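Local coordinates for putative nucleoprotein (Infectious salmon anemia virus, PDB 4EWC) that encapsidates the negative-strand viral RNA, protecting it from nucleases and forming the ribonucleoprotein that serves as template for transcription and replication, at residues 156-159 against 160-164; 172-175 against 176-180; 267-270 against 271-274; 392-395 against 396-400. All coordinates share one frame; numbering follows the deposited sequence.

How the interactions relate
The four contacts are local and follow one another along the chain. Three of them form a connected cluster on one side of the chain's centre. Interactions 2 and 4 lie closest, with centres about 9 Å apart. They meet at two helix starts, where S395 OG is 3.1 Å from I173 O, a weak hydrogen bond. Interaction 1 packs on both: F162 and L158 touch I180, and L158 touches M398. Its centre is about 13 Å from each. Interaction 3 is the most central, about 4 Å from the chain's centre. It reaches interaction 4 through V268 and I394 and interaction 2 through V268 and Q178, but stays about 10 Å from interaction 1 at the nearest atoms.

Interaction 1: residues 156-159 against 160-164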
ATOM      1  N   PRO A 156      13.479 -13.588 -33.846  1.00 46.29           N
ATOM      2  CA  PRO A 156      13.920 -14.872 -34.423  1.00 44.94           C
ATOM      3  C   PRO A 156      15.398 -14.845 -34.825  1.00 45.11           C
ATOM      4  O   PRO A 156      16.121 -15.807 -34.579  1.00 47.15           O
ATOM      5  CB  PRO A 156      13.038 -15.026 -35.660  1.00 36.23           C
ATOM      6  CG  PRO A 156      11.781 -14.289 -35.307  1.00 43.86           C
ATOM      7  CD  PRO A 156      12.233 -13.106 -34.476  1.00 45.56           C
ATOM      8  N   ALA A 157      15.845 -13.736 -35.401  1.00 41.50           N
ATOM      9  CA  ALA A 157      17.244 -13.590 -35.799  1.00 46.39           C
ATOM     10  C   ALA A 157      18.172 -13.596 -34.598  1.00 49.17           C
ATOM     11  O   ALA A 157      19.317 -14.053 -34.697  1.00 50.74           O
ATOM     12  CB  ALA A 157      17.436 -12.322 -36.598  1.00 43.62           C
ATOM     13  N   LEU A 158      17.686 -13.083 -33.469  1.00 44.30           N
ATOM     14  CA  LEU A 158      18.438 -13.175 -32.234  1.00 47.48           C
ATOM     15  C   LEU A 158      18.442 -14.614 -31.722  1.00 46.00           C
ATOM     16  O   LEU A 158      19.439 -15.069 -31.182  1.00 41.09           O
ATOM     17  CB  LEU A 158      17.863 -12.243 -31.150  1.00 45.87           C
ATOM     18  CG  LEU A 158      17.928 -10.745 -31.375  1.00 46.43           C
ATOM     19  CD1 LEU A 158      17.149 -10.043 -30.268  1.00 46.89           C
ATOM     20  CD2 LEU A 158      19.383 -10.263 -31.435  1.00 38.80           C
ATOM     21  N   THR A 159      17.322 -15.318 -31.891  1.00 44.12           N
ATOM     22  CA  THR A 159      17.273 -16.689 -31.451  1.00 48.03           C
ATOM     23  C   THR A 159      18.335 -17.489 -32.202  1.00 50.27           C
ATOM     24  O   THR A 159      19.119 -18.232 -31.594  1.00 48.58           O
ATOM     25  CB  THR A 159      15.903 -17.348 -31.652  1.00 50.59           C
ATOM     26  OG1 THR A 159      15.003 -16.903 -30.638  1.00 50.88           O
ATOM     27  CG2 THR A 159      16.040 -18.888 -31.558  1.00 39.27           C
ATOM     28  N   THR A 160      18.381 -17.284 -33.516  1.00 45.52           N
ATOM     29  CA  THR A 160      19.300 -17.984 -34.400  1.00 47.23           C
ATOM     30  C   THR A 160      20.777 -17.668 -34.153  1.00 49.93           C
ATOM     31  O   THR A 160      21.627 -18.572 -34.059  1.00 49.72           O
ATOM     32  CB  THR A 160      18.932 -17.717 -35.863  1.00 51.04           C
ATOM     33  OG1 THR A 160      17.768 -18.488 -36.196  1.00 54.68           O
ATOM     34  CG2 THR A 160      20.078 -18.065 -36.802  1.00 48.14           C
ATOM     35  N   PHE A 161      21.083 -16.387 -34.044  1.00 46.98           N
ATOM     36  CA  PHE A 161      22.445 -15.967 -33.753  1.00 49.57           C
ATOM     37  C   PHE A 161      22.952 -16.600 -32.468  1.00 50.54           C
ATOM     38  O   PHE A 161      24.041 -17.175 -32.449  1.00 56.28           O
ATOM     39  CB  PHE A 161      22.544 -14.447 -33.667  1.00 45.43           C
ATOM     40  CG  PHE A 161      23.957 -13.945 -33.568  1.00 49.94           C
ATOM     41  CD1 PHE A 161      24.626 -13.947 -32.349  1.00 51.86           C
ATOM     42  CD2 PHE A 161      24.624 -13.466 -34.685  1.00 49.86           C
ATOM     43  CE1 PHE A 161      25.922 -13.482 -32.253  1.00 50.63           C
ATOM     44  CE2 PHE A 161      25.924 -13.003 -34.587  1.00 47.22           C
ATOM     45  CZ  PHE A 161      26.570 -13.014 -33.369  1.00 48.76           C
ATOM     46  N   PHE A 162      22.163 -16.528 -31.404  1.00 48.78           N
ATOM     47  CA  PHE A 162      22.659 -16.977 -30.101  1.00 54.89           C
ATOM     48  C   PHE A 162      22.627 -18.482 -29.862  1.00 49.41           C
ATOM     49  O   PHE A 162      23.085 -18.956 -28.835  1.00 51.16           O
ATOM     50  CB  PHE A 162      22.020 -16.167 -28.962  1.00 50.25           C
ATOM     51  CG  PHE A 162      22.524 -14.757 -28.910  1.00 49.14           C
ATOM     52  CD1 PHE A 162      23.649 -14.442 -28.166  1.00 47.36           C
ATOM     53  CD2 PHE A 162      21.911 -13.750 -29.659  1.00 46.29           C
ATOM     54  CE1 PHE A 162      24.130 -13.139 -28.135  1.00 46.74           C
ATOM     55  CE2 PHE A 162      22.395 -12.455 -29.647  1.00 37.15           C
ATOM     56  CZ  PHE A 162      23.500 -12.148 -28.881  1.00 47.97           C
ATOM     57  N   SER A 163      22.099 -19.211 -30.839  1.00 52.79           N
ATOM     58  CA  SER A 163      22.061 -20.675 -30.823  1.00 52.53           C
ATOM     59  C   SER A 163      23.445 -21.216 -31.113  1.00 54.09           C
ATOM     60  O   SER A 163      23.731 -22.393 -30.880  1.00 53.71           O
ATOM     61  CB  SER A 163      21.115 -21.181 -31.891  1.00 48.07           C
ATOM     62  OG  SER A 163      19.797 -20.759 -31.631  1.00 57.30           O
ATOM     63  N   ALA A 164      24.288 -20.336 -31.653  1.00 52.50           N
ATOM     64  CA  ALA A 164      25.684 -20.633 -31.904  1.00 50.68           C
ATOM     65  C   ALA A 164      26.444 -20.563 -30.592  1.00 56.73           C
ATOM     66  O   ALA A 164      27.462 -21.212 -30.417  1.00 64.97           O
ATOM     67  CB  ALA A 164      26.260 -19.637 -32.876  1.00 46.66           C
TER
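P156, A157 and L158 accept at their carbonyls from the N-H groups of T160, F161 and F162 in three successive alpha-helical hydrogen bonds. T160 N to P156 O measures 2.9 Å, F161 N to A157 O 3.0 Å and F162 N to L158 O 3.1 Å. S163 N makes a weak bond to T160 O, three residues back. S163 OG donates a hydrogen bond to T159 O, at 2.6 Å. That OG is turned beside its own backbone N (chi1 -63°), which brings it back over the preceding turn. On another side of the helix L158 and F162 run next to each other in one direction. L158 CD2 touches F162 CE2 at 4.1 Å. L158 O sits at the edge of the F162 ring, 3.2 Å from CD2. One face of this ring takes F161 CD1 over its centre. The segments lie in a predicted transmembrane range, yet they cover the last turn of helix 142-162 and the residues after it, packed among other helices. L158 and F162 face helix 174-188, F161 leans on D228 and L229 of helix 226-236, and T159 meets M398 of helix 394-402.

Interaction 2: residues 172-175 against 176-180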
ATOM      1  N   SER A 172      16.367 -19.387 -21.998  1.00 51.61           N
ATOM      2  CA  SER A 172      15.126 -19.279 -21.227  1.00 53.60           C
ATOM      3  C   SER A 172      15.368 -18.626 -19.852  1.00 52.21           C
ATOM      4  O   SER A 172      14.431 -18.364 -19.088  1.00 51.74           O
ATOM      5  CB  SER A 172      14.430 -20.652 -21.085  1.00 53.23           C
ATOM      6  OG  SER A 172      15.207 -21.550 -20.323  1.00 58.86           O
ATOM      7  N   ILE A 173      16.631 -18.353 -19.554  1.00 49.04           N
ATOM      8  CA  ILE A 173      16.984 -17.715 -18.300  1.00 51.40           C
ATOM      9  C   ILE A 173      16.926 -16.196 -18.414  1.00 50.03           C
ATOM     10  O   ILE A 173      17.588 -15.589 -19.268  1.00 47.56           O
ATOM     11  CB  ILE A 173      18.366 -18.153 -17.819  1.00 50.71           C
ATOM     12  CG1 ILE A 173      18.357 -19.654 -17.561  1.00 54.41           C
ATOM     13  CG2 ILE A 173      18.758 -17.395 -16.548  1.00 51.49           C
ATOM     14  CD1 ILE A 173      19.740 -20.285 -17.438  1.00 48.63           C
ATOM     15  N   TRP A 174      16.130 -15.605 -17.529  1.00 50.14           N
ATOM     16  CA  TRP A 174      15.861 -14.168 -17.506  1.00 48.93           C
ATOM     17  C   TRP A 174      17.084 -13.282 -17.729  1.00 47.07           C
ATOM     18  O   TRP A 174      17.110 -12.473 -18.658  1.00 45.72           O
ATOM     19  CB  TRP A 174      15.184 -13.793 -16.193  1.00 44.21           C
ATOM     20  CG  TRP A 174      14.878 -12.382 -16.149  1.00 42.72           C
ATOM     21  CD1 TRP A 174      13.854 -11.758 -16.774  1.00 40.38           C
ATOM     22  CD2 TRP A 174      15.623 -11.368 -15.465  1.00 47.14           C
ATOM     23  NE1 TRP A 174      13.898 -10.410 -16.519  1.00 40.87           N
ATOM     24  CE2 TRP A 174      14.977 -10.144 -15.718  1.00 45.97           C
ATOM     25  CE3 TRP A 174      16.768 -11.379 -14.659  1.00 44.37           C
ATOM     26  CZ2 TRP A 174      15.433  -8.935 -15.183  1.00 42.88           C
ATOM     27  CZ3 TRP A 174      17.218 -10.186 -14.149  1.00 45.95           C
ATOM     28  CH2 TRP A 174      16.544  -8.976 -14.408  1.00 39.97           C
ATOM     29  N   GLN A 175      18.095 -13.464 -16.884  1.00 45.37           N
ATOM     30  CA  GLN A 175      19.343 -12.712 -16.989  1.00 48.93           C
ATOM     31  C   GLN A 175      19.881 -12.708 -18.401  1.00 48.20           C
ATOM     32  O   GLN A 175      20.483 -11.725 -18.827  1.00 47.23           O
ATOM     33  CB  GLN A 175      20.433 -13.278 -16.060  1.00 48.79           C
ATOM     34  CG  GLN A 175      20.308 -12.924 -14.599  1.00 40.65           C
ATOM     35  CD  GLN A 175      19.382 -13.866 -13.868  1.00 45.71           C
ATOM     36  OE1 GLN A 175      18.649 -14.645 -14.490  1.00 49.66           O
ATOM     37  NE2 GLN A 175      19.418 -13.816 -12.536  1.00 46.96           N
ATOM     38  N   ASN A 176      19.671 -13.812 -19.121  1.00 47.91           N
ATOM     39  CA  ASN A 176      20.260 -13.957 -20.447  1.00 45.43           C
ATOM     40  C   ASN A 176      19.542 -13.131 -21.548  1.00 51.14           C
ATOM     41  O   ASN A 176      20.195 -12.536 -22.423  1.00 47.94           O
ATOM     42  CB  ASN A 176      20.423 -15.429 -20.810  1.00 46.59           C
ATOM     43  CG  ASN A 176      21.423 -16.168 -19.891  1.00 50.41           C
ATOM     44  OD1 ASN A 176      22.443 -15.623 -19.488  1.00 47.84           O
ATOM     45  ND2 ASN A 176      21.112 -17.421 -19.567  1.00 53.34           N
ATOM     46  N   GLY A 177      18.211 -13.087 -21.502  1.00 47.52           N
ATOM     47  CA  GLY A 177      17.476 -12.161 -22.336  1.00 46.14           C
ATOM     48  C   GLY A 177      17.950 -10.713 -22.185  1.00 45.16           C
ATOM     49  O   GLY A 177      18.207 -10.026 -23.174  1.00 43.41           O
ATOM     50  N   GLN A 178      18.050 -10.246 -20.943  1.00 44.60           N
ATOM     51  CA  GLN A 178      18.628  -8.933 -20.648  1.00 47.59           C
ATOM     52  C   GLN A 178      19.993  -8.758 -21.287  1.00 47.28           C
ATOM     53  O   GLN A 178      20.288  -7.726 -21.891  1.00 43.18           O
ATOM     54  CB  GLN A 178      18.807  -8.763 -19.143  1.00 45.77           C
ATOM     55  CG  GLN A 178      17.528  -8.815 -18.361  1.00 46.26           C
ATOM     56  CD  GLN A 178      16.564  -7.752 -18.805  1.00 47.66           C
ATOM     57  OE1 GLN A 178      16.783  -6.569 -18.552  1.00 46.77           O
ATOM     58  NE2 GLN A 178      15.475  -8.168 -19.475  1.00 51.86           N
ATOM     59  N   ALA A 179      20.828  -9.778 -21.121  1.00 43.25           N
ATOM     60  CA  ALA A 179      22.185  -9.751 -21.635  1.00 40.29           C
ATOM     61  C   ALA A 179      22.206  -9.634 -23.162  1.00 46.69           C
ATOM     62  O   ALA A 179      23.035  -8.920 -23.723  1.00 49.94           O
ATOM     63  CB  ALA A 179      22.942 -10.981 -21.167  1.00 37.17           C
ATOM     64  N   ILE A 180      21.285 -10.332 -23.820  1.00 43.72           N
ATOM     65  CA  ILE A 180      21.190 -10.329 -25.278  1.00 44.65           C
ATOM     66  C   ILE A 180      20.833  -8.932 -25.830  1.00 48.20           C
ATOM     67  O   ILE A 180      21.481  -8.434 -26.751  1.00 46.17           O
ATOM     68  CB  ILE A 180      20.216 -11.446 -25.755  1.00 46.41           C
ATOM     69  CG1 ILE A 180      20.916 -12.811 -25.623  1.00 51.11           C
ATOM     70  CG2 ILE A 180      19.743 -11.229 -27.175  1.00 40.10           C
ATOM     71  CD1 ILE A 180      19.987 -14.019 -25.665  1.00 46.00           C
TER
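W174 and Q178 meet one turn apart, the Q178 CG methylene lying over one face of the indole. CG is 4.0 Å from the centroid of the six-membered ring and 17° off its normal, a CH-pi contact. Two torsions make it. W174 carries CG opposite its backbone N (chi1 -179°), which swings the indole toward Q178 in the next turn. Q178 CG stands beside its own backbone N (chi1 -62°), which puts the methylene over the six-membered ring. The N176 side chain turns the other way, back toward the start of the helix, and runs beside I173. Its ND2 comes 3.3 Å from I173 CB and bonds to E170 O, just before the segment, while OD1 takes T214 N. Q175 is bent at chi2, and its NE2 bonds to G431 O. I173 occupies the N-cap position. Its carbonyl takes N176 N at 2.7 Å, with the donor well above the carbonyl plane, and G177 N more weakly at 3.4 Å. The Q178 N to W174 O bond is weak too, whereas A179 N to Q175 O is 3.0 Å. The buried N176 amide is satisfied through both its polar atoms, and it joins this helix start to the preceding helix 168-171 and to strand 209-214. The indole contact, by contrast, is apolar, made by the aliphatic part of a polar side chain.

Interaction 3: residues 267-270 against 271-274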
ATOM      1  N   SER A 267      12.456  -0.457 -21.607  1.00 42.59           N
ATOM      2  CA  SER A 267      11.961  -1.533 -20.761  1.00 39.43           C
ATOM      3  C   SER A 267      13.111  -2.288 -20.086  1.00 42.93           C
ATOM      4  O   SER A 267      13.106  -2.488 -18.876  1.00 43.26           O
ATOM      5  CB  SER A 267      11.084  -2.464 -21.561  1.00 36.09           C
ATOM      6  OG  SER A 267       9.892  -1.835 -21.939  1.00 38.52           O
ATOM      7  N   VAL A 268      14.105  -2.677 -20.870  1.00 40.65           N
ATOM      8  CA  VAL A 268      15.187  -3.533 -20.386  1.00 44.84           C
ATOM      9  C   VAL A 268      16.021  -2.826 -19.327  1.00 52.78           C
ATOM     10  O   VAL A 268      16.412  -3.420 -18.306  1.00 53.55           O
ATOM     11  CB  VAL A 268      16.112  -3.966 -21.551  1.00 44.64           C
ATOM     12  CG1 VAL A 268      17.504  -4.295 -21.069  1.00 49.09           C
ATOM     13  CG2 VAL A 268      15.504  -5.124 -22.299  1.00 46.85           C
ATOM     14  N   LEU A 269      16.265  -1.539 -19.564  1.00 47.73           N
ATOM     15  CA  LEU A 269      17.143  -0.762 -18.711  1.00 46.91           C
ATOM     16  C   LEU A 269      16.451  -0.238 -17.457  1.00 49.72           C
ATOM     17  O   LEU A 269      17.121   0.216 -16.540  1.00 53.72           O
ATOM     18  CB  LEU A 269      17.718   0.419 -19.481  1.00 46.62           C
ATOM     19  CG  LEU A 269      18.649   0.062 -20.617  1.00 50.15           C
ATOM     20  CD1 LEU A 269      19.149   1.341 -21.248  1.00 52.24           C
ATOM     21  CD2 LEU A 269      19.795  -0.798 -20.136  1.00 47.25           C
ATOM     22  N   SER A 270      15.122  -0.282 -17.412  1.00 47.01           N
ATOM     23  CA  SER A 270      14.414   0.296 -16.274  1.00 46.93           C
ATOM     24  C   SER A 270      14.668  -0.473 -14.969  1.00 49.31           C
ATOM     25  O   SER A 270      14.496   0.065 -13.878  1.00 54.02           O
ATOM     26  CB  SER A 270      12.911   0.475 -16.559  1.00 45.02           C
ATOM     27  OG  SER A 270      12.275  -0.758 -16.829  1.00 51.09           O
ATOM     28  N   ALA A 271      15.129  -1.713 -15.080  1.00 52.82           N
ATOM     29  CA  ALA A 271      15.446  -2.505 -13.899  1.00 49.52           C
ATOM     30  C   ALA A 271      16.694  -1.974 -13.223  1.00 55.87           C
ATOM     31  O   ALA A 271      16.828  -2.060 -12.002  1.00 58.77           O
ATOM     32  CB  ALA A 271      15.610  -3.974 -14.251  1.00 54.46           C
ATOM     33  N   ASP A 272      17.608  -1.406 -14.000  1.00 55.25           N
ATOM     34  CA  ASP A 272      18.793  -0.776 -13.416  1.00 50.17           C
ATOM     35  C   ASP A 272      18.441   0.413 -12.559  1.00 54.55           C
ATOM     36  O   ASP A 272      19.088   0.668 -11.543  1.00 58.60           O
ATOM     37  CB  ASP A 272      19.774  -0.337 -14.490  1.00 51.15           C
ATOM     38  CG  ASP A 272      20.130  -1.462 -15.442  1.00 70.80           C
ATOM     39  OD1 ASP A 272      19.883  -2.654 -15.113  1.00 66.72           O
ATOM     40  OD2 ASP A 272      20.665  -1.146 -16.532  1.00 72.59           O
ATOM     41  N   GLN A 273      17.424   1.162 -12.962  1.00 49.09           N
ATOM     42  CA  GLN A 273      17.046   2.325 -12.172  1.00 52.09           C
ATOM     43  C   GLN A 273      16.388   1.916 -10.871  1.00 49.38           C
ATOM     44  O   GLN A 273      16.221   2.736  -9.983  1.00 51.18           O
ATOM     45  CB  GLN A 273      16.162   3.272 -12.972  1.00 46.38           C
ATOM     46  CG  GLN A 273      16.947   4.331 -13.665  1.00 44.37           C
ATOM     47  CD  GLN A 273      16.056   5.269 -14.418  1.00 48.13           C
ATOM     48  OE1 GLN A 273      15.534   4.925 -15.478  1.00 49.44           O
ATOM     49  NE2 GLN A 273      15.842   6.458 -13.863  1.00 46.30           N
ATOM     50  N   LEU A 274      16.008   0.647 -10.763  1.00 49.42           N
ATOM     51  CA  LEU A 274      15.595   0.113  -9.471  1.00 48.94           C
ATOM     52  C   LEU A 274      16.806   0.143  -8.534  1.00 50.59           C
ATOM     53  O   LEU A 274      16.714   0.563  -7.377  1.00 53.01           O
ATOM     54  CB  LEU A 274      15.058  -1.300  -9.617  1.00 47.64           C
ATOM     55  CG  LEU A 274      14.604  -2.002  -8.347  1.00 46.08           C
ATOM     56  CD1 LEU A 274      13.793  -1.068  -7.516  1.00 46.39           C
ATOM     57  CD2 LEU A 274      13.773  -3.215  -8.714  1.00 51.43           C
TER
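L269 meets D272 at the break between two helices, its CD2 methyl 3.7 Å from D272 OD2. The two side chains pass at a slant. D272 CG stands beside its own backbone N (chi1 -53°), which turns the carboxylate back toward the end of the first helix. D272 CB lies 3.4 Å from L269 O, so the aspartate packs against that carbonyl too. Its charge is answered elsewhere: OD1 forms a salt bridge with R182 of helix 174-188, and T479 OG1 adds a weak bond to the same oxygen. L269 also touches R182, so leucine and aspartate share one neighbour.

In S270 a chi1 of 61° tucks OG back against its own main chain, where it bonds to S267 O at 2.8 Å, with a weak bond to V447 O. S267 O also receives S270 N, weakly at 3.3 Å, and bonds to S448 OG. The serine hydroxyl thus helps to occupy a carbonyl at the end of the helix, where regular bonding fails: A271 N is 4.4 Å from S267 O. Beyond S270 the backbone bonds are short in span and weak. D272 N to L269 O is 3.1 Å and Q273 N to S270 O 3.3 Å. Q273 reaches out with a straight chain, and its OE1 bonds to G297 N and NE2 to P277 O. Bonds that span three residues, as in turns and 3-10 helix, replace the alpha pattern here. They form a buried junction between helix 253-269 and the short helix 272-275, with S448 of helix 438-449 against S270 and A271.

Interaction 4: residues 392-395 against 396-400; sequences PPIS and SLMMY
P393, I394 and S395 start a regular alpha helix, accepting from L397, M398 and M399 three backbone hydrogen bonds of 2.9, 2.9 and 2.8 Å from N to O, each donor lying close to the line of the C=O it meets. P393 holds the N-cap position. The P392 ring turns back onto the first turn, where its CG is 3.9 Å from L397 CD1. L397 meets it because its CG lies opposite the backbone N (chi1 -161°), directing the branched end toward the helix start. P393 CB meets S396 OG at 3.7 Å. On another side the I394 CG2 methyl touches the selenium of M398 at 4.1 Å, an apolar contact. M398 is selenomethionine, and its chain bends at chi3, carrying its terminal methyl toward helix 142-162. S395 OG is buried and bonds to M171 O, and weakly to I173 O, tying this helix start to the end of helix 168-171 and, weakly, to the N-cap of helix 174-188. P392 and L397 face helix 417-425: P392 touches A419 and I422, and L397 shares I422. F155 of helix 142-162 packs against I394, L397 and M398, while Q178 and M181 of helix 174-188 meet I394.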
ATOM      1  N   PRO A 392       6.544  -8.182 -22.467  1.00 44.10           N
ATOM      2  CA  PRO A 392       6.941  -9.240 -21.519  1.00 44.39           C
ATOM      3  C   PRO A 392       8.453  -9.293 -21.413  1.00 38.82           C
ATOM      4  O   PRO A 392       9.134  -8.654 -22.217  1.00 43.36           O
ATOM      5  CB  PRO A 392       6.435 -10.513 -22.212  1.00 45.54           C
ATOM      6  CG  PRO A 392       6.465 -10.172 -23.688  1.00 39.39           C
ATOM      7  CD  PRO A 392       6.016  -8.751 -23.730  1.00 42.33           C
ATOM      8  N   PRO A 393       8.980 -10.017 -20.438  1.00 36.57           N
ATOM      9  CA  PRO A 393      10.426 -10.263 -20.377  1.00 39.02           C
ATOM     10  C   PRO A 393      10.998 -10.764 -21.705  1.00 42.21           C
ATOM     11  O   PRO A 393      10.361 -11.553 -22.423  1.00 43.70           O
ATOM     12  CB  PRO A 393      10.549 -11.371 -19.329  1.00 39.72           C
ATOM     13  CG  PRO A 393       9.413 -11.082 -18.400  1.00 46.98           C
ATOM     14  CD  PRO A 393       8.289 -10.468 -19.228  1.00 43.22           C
ATOM     15  N   ILE A 394      12.209 -10.304 -22.000  1.00 39.84           N
ATOM     16  CA  ILE A 394      12.913 -10.605 -23.233  1.00 40.13           C
ATOM     17  C   ILE A 394      12.934 -12.095 -23.545  1.00 42.99           C
ATOM     18  O   ILE A 394      12.470 -12.520 -24.601  1.00 37.93           O
ATOM     19  CB  ILE A 394      14.354 -10.028 -23.188  1.00 40.27           C
ATOM     20  CG1 ILE A 394      14.291  -8.508 -23.119  1.00 37.33           C
ATOM     21  CG2 ILE A 394      15.155 -10.463 -24.403  1.00 38.55           C
ATOM     22  CD1 ILE A 394      13.504  -7.888 -24.274  1.00 36.58           C
ATOM     23  N   SER A 395      13.458 -12.876 -22.607  1.00 43.26           N
ATOM     24  CA  SER A 395      13.510 -14.337 -22.747  1.00 42.91           C
ATOM     25  C   SER A 395      12.152 -14.932 -23.052  1.00 47.59           C
ATOM     26  O   SER A 395      12.016 -15.733 -23.984  1.00 49.13           O
ATOM     27  CB  SER A 395      14.101 -14.994 -21.502  1.00 41.72           C
ATOM     28  OG  SER A 395      15.505 -14.843 -21.491  1.00 46.32           O
ATOM     29  N   SER A 396      11.153 -14.529 -22.272  1.00 45.15           N
ATOM     30  CA  SER A 396       9.778 -14.966 -22.497  1.00 46.50           C
ATOM     31  C   SER A 396       9.391 -14.708 -23.942  1.00 46.51           C
ATOM     32  O   SER A 396       8.839 -15.567 -24.618  1.00 44.94           O
ATOM     33  CB  SER A 396       8.824 -14.239 -21.554  1.00 45.28           C
ATOM     34  OG  SER A 396       9.025 -14.657 -20.208  1.00 55.21           O
ATOM     35  N   LEU A 397       9.717 -13.510 -24.409  1.00 46.68           N
ATOM     36  CA  LEU A 397       9.380 -13.076 -25.759  1.00 44.12           C
ATOM     37  C   LEU A 397      10.079 -13.956 -26.819  1.00 50.14           C
ATOM     38  O   LEU A 397       9.446 -14.407 -27.767  1.00 49.52           O
ATOM     39  CB  LEU A 397       9.745 -11.602 -25.913  1.00 42.28           C
ATOM     40  CG  LEU A 397       9.167 -10.695 -27.004  1.00 47.25           C
ATOM     41  CD1 LEU A 397       7.723 -11.010 -27.307  1.00 44.76           C
ATOM     42  CD2 LEU A 397       9.297  -9.231 -26.585  1.00 37.51           C
HETATM   43  N   MSE A 398      11.360 -14.237 -26.615  1.00 50.39           N
HETATM   44  CA  MSE A 398      12.100 -15.097 -27.517  1.00 44.07           C
HETATM   45  C   MSE A 398      11.524 -16.488 -27.529  1.00 45.36           C
HETATM   46  O   MSE A 398      11.359 -17.071 -28.617  1.00 44.91           O
HETATM   47  CB  MSE A 398      13.558 -15.119 -27.084  1.00 20.00           C
HETATM   48  CG  MSE A 398      14.285 -13.887 -27.610  1.00 20.00           C
HETATM   49 SE   MSE A 398      16.031 -13.697 -26.728  1.00 20.00          SE
HETATM   50  CE  MSE A 398      17.166 -14.373 -28.180  1.00 20.00           C
HETATM   51  N   MSE A 399      11.215 -17.038 -26.360  1.00 50.25           N
HETATM   52  CA  MSE A 399      10.619 -18.377 -26.264  1.00 48.34           C
HETATM   53  C   MSE A 399       9.283 -18.450 -27.005  1.00 46.02           C
HETATM   54  O   MSE A 399       9.015 -19.393 -27.735  1.00 47.58           O
HETATM   55  CB  MSE A 399      10.380 -18.772 -24.799  1.00 43.68           C
HETATM   56  CG  MSE A 399      11.582 -19.290 -24.067  1.00 50.54           C
HETATM   57 SE   MSE A 399      11.128 -19.698 -22.181  0.58 66.50          SE
HETATM   58  CE  MSE A 399       9.665 -20.974 -22.497  1.00 69.67           C
ATOM     59  N   TYR A 400       8.448 -17.446 -26.773  1.00 49.15           N
ATOM     60  CA  TYR A 400       7.086 -17.430 -27.275  1.00 47.63           C
ATOM     61  C   TYR A 400       7.121 -17.452 -28.794  1.00 47.57           C
ATOM     62  O   TYR A 400       6.400 -18.230 -29.424  1.00 52.36           O
ATOM     63  CB  TYR A 400       6.356 -16.215 -26.713  1.00 45.06           C
ATOM     64  CG  TYR A 400       4.929 -16.032 -27.162  1.00 43.35           C
ATOM     65  CD1 TYR A 400       3.881 -16.641 -26.485  1.00 47.10           C
ATOM     66  CD2 TYR A 400       4.627 -15.222 -28.243  1.00 44.25           C
ATOM     67  CE1 TYR A 400       2.573 -16.467 -26.890  1.00 49.52           C
ATOM     68  CE2 TYR A 400       3.327 -15.040 -28.657  1.00 50.06           C
ATOM     69  CZ  TYR A 400       2.303 -15.669 -27.985  1.00 51.21           C
ATOM     70  OH  TYR A 400       1.000 -15.494 -28.410  1.00 52.25           O
TER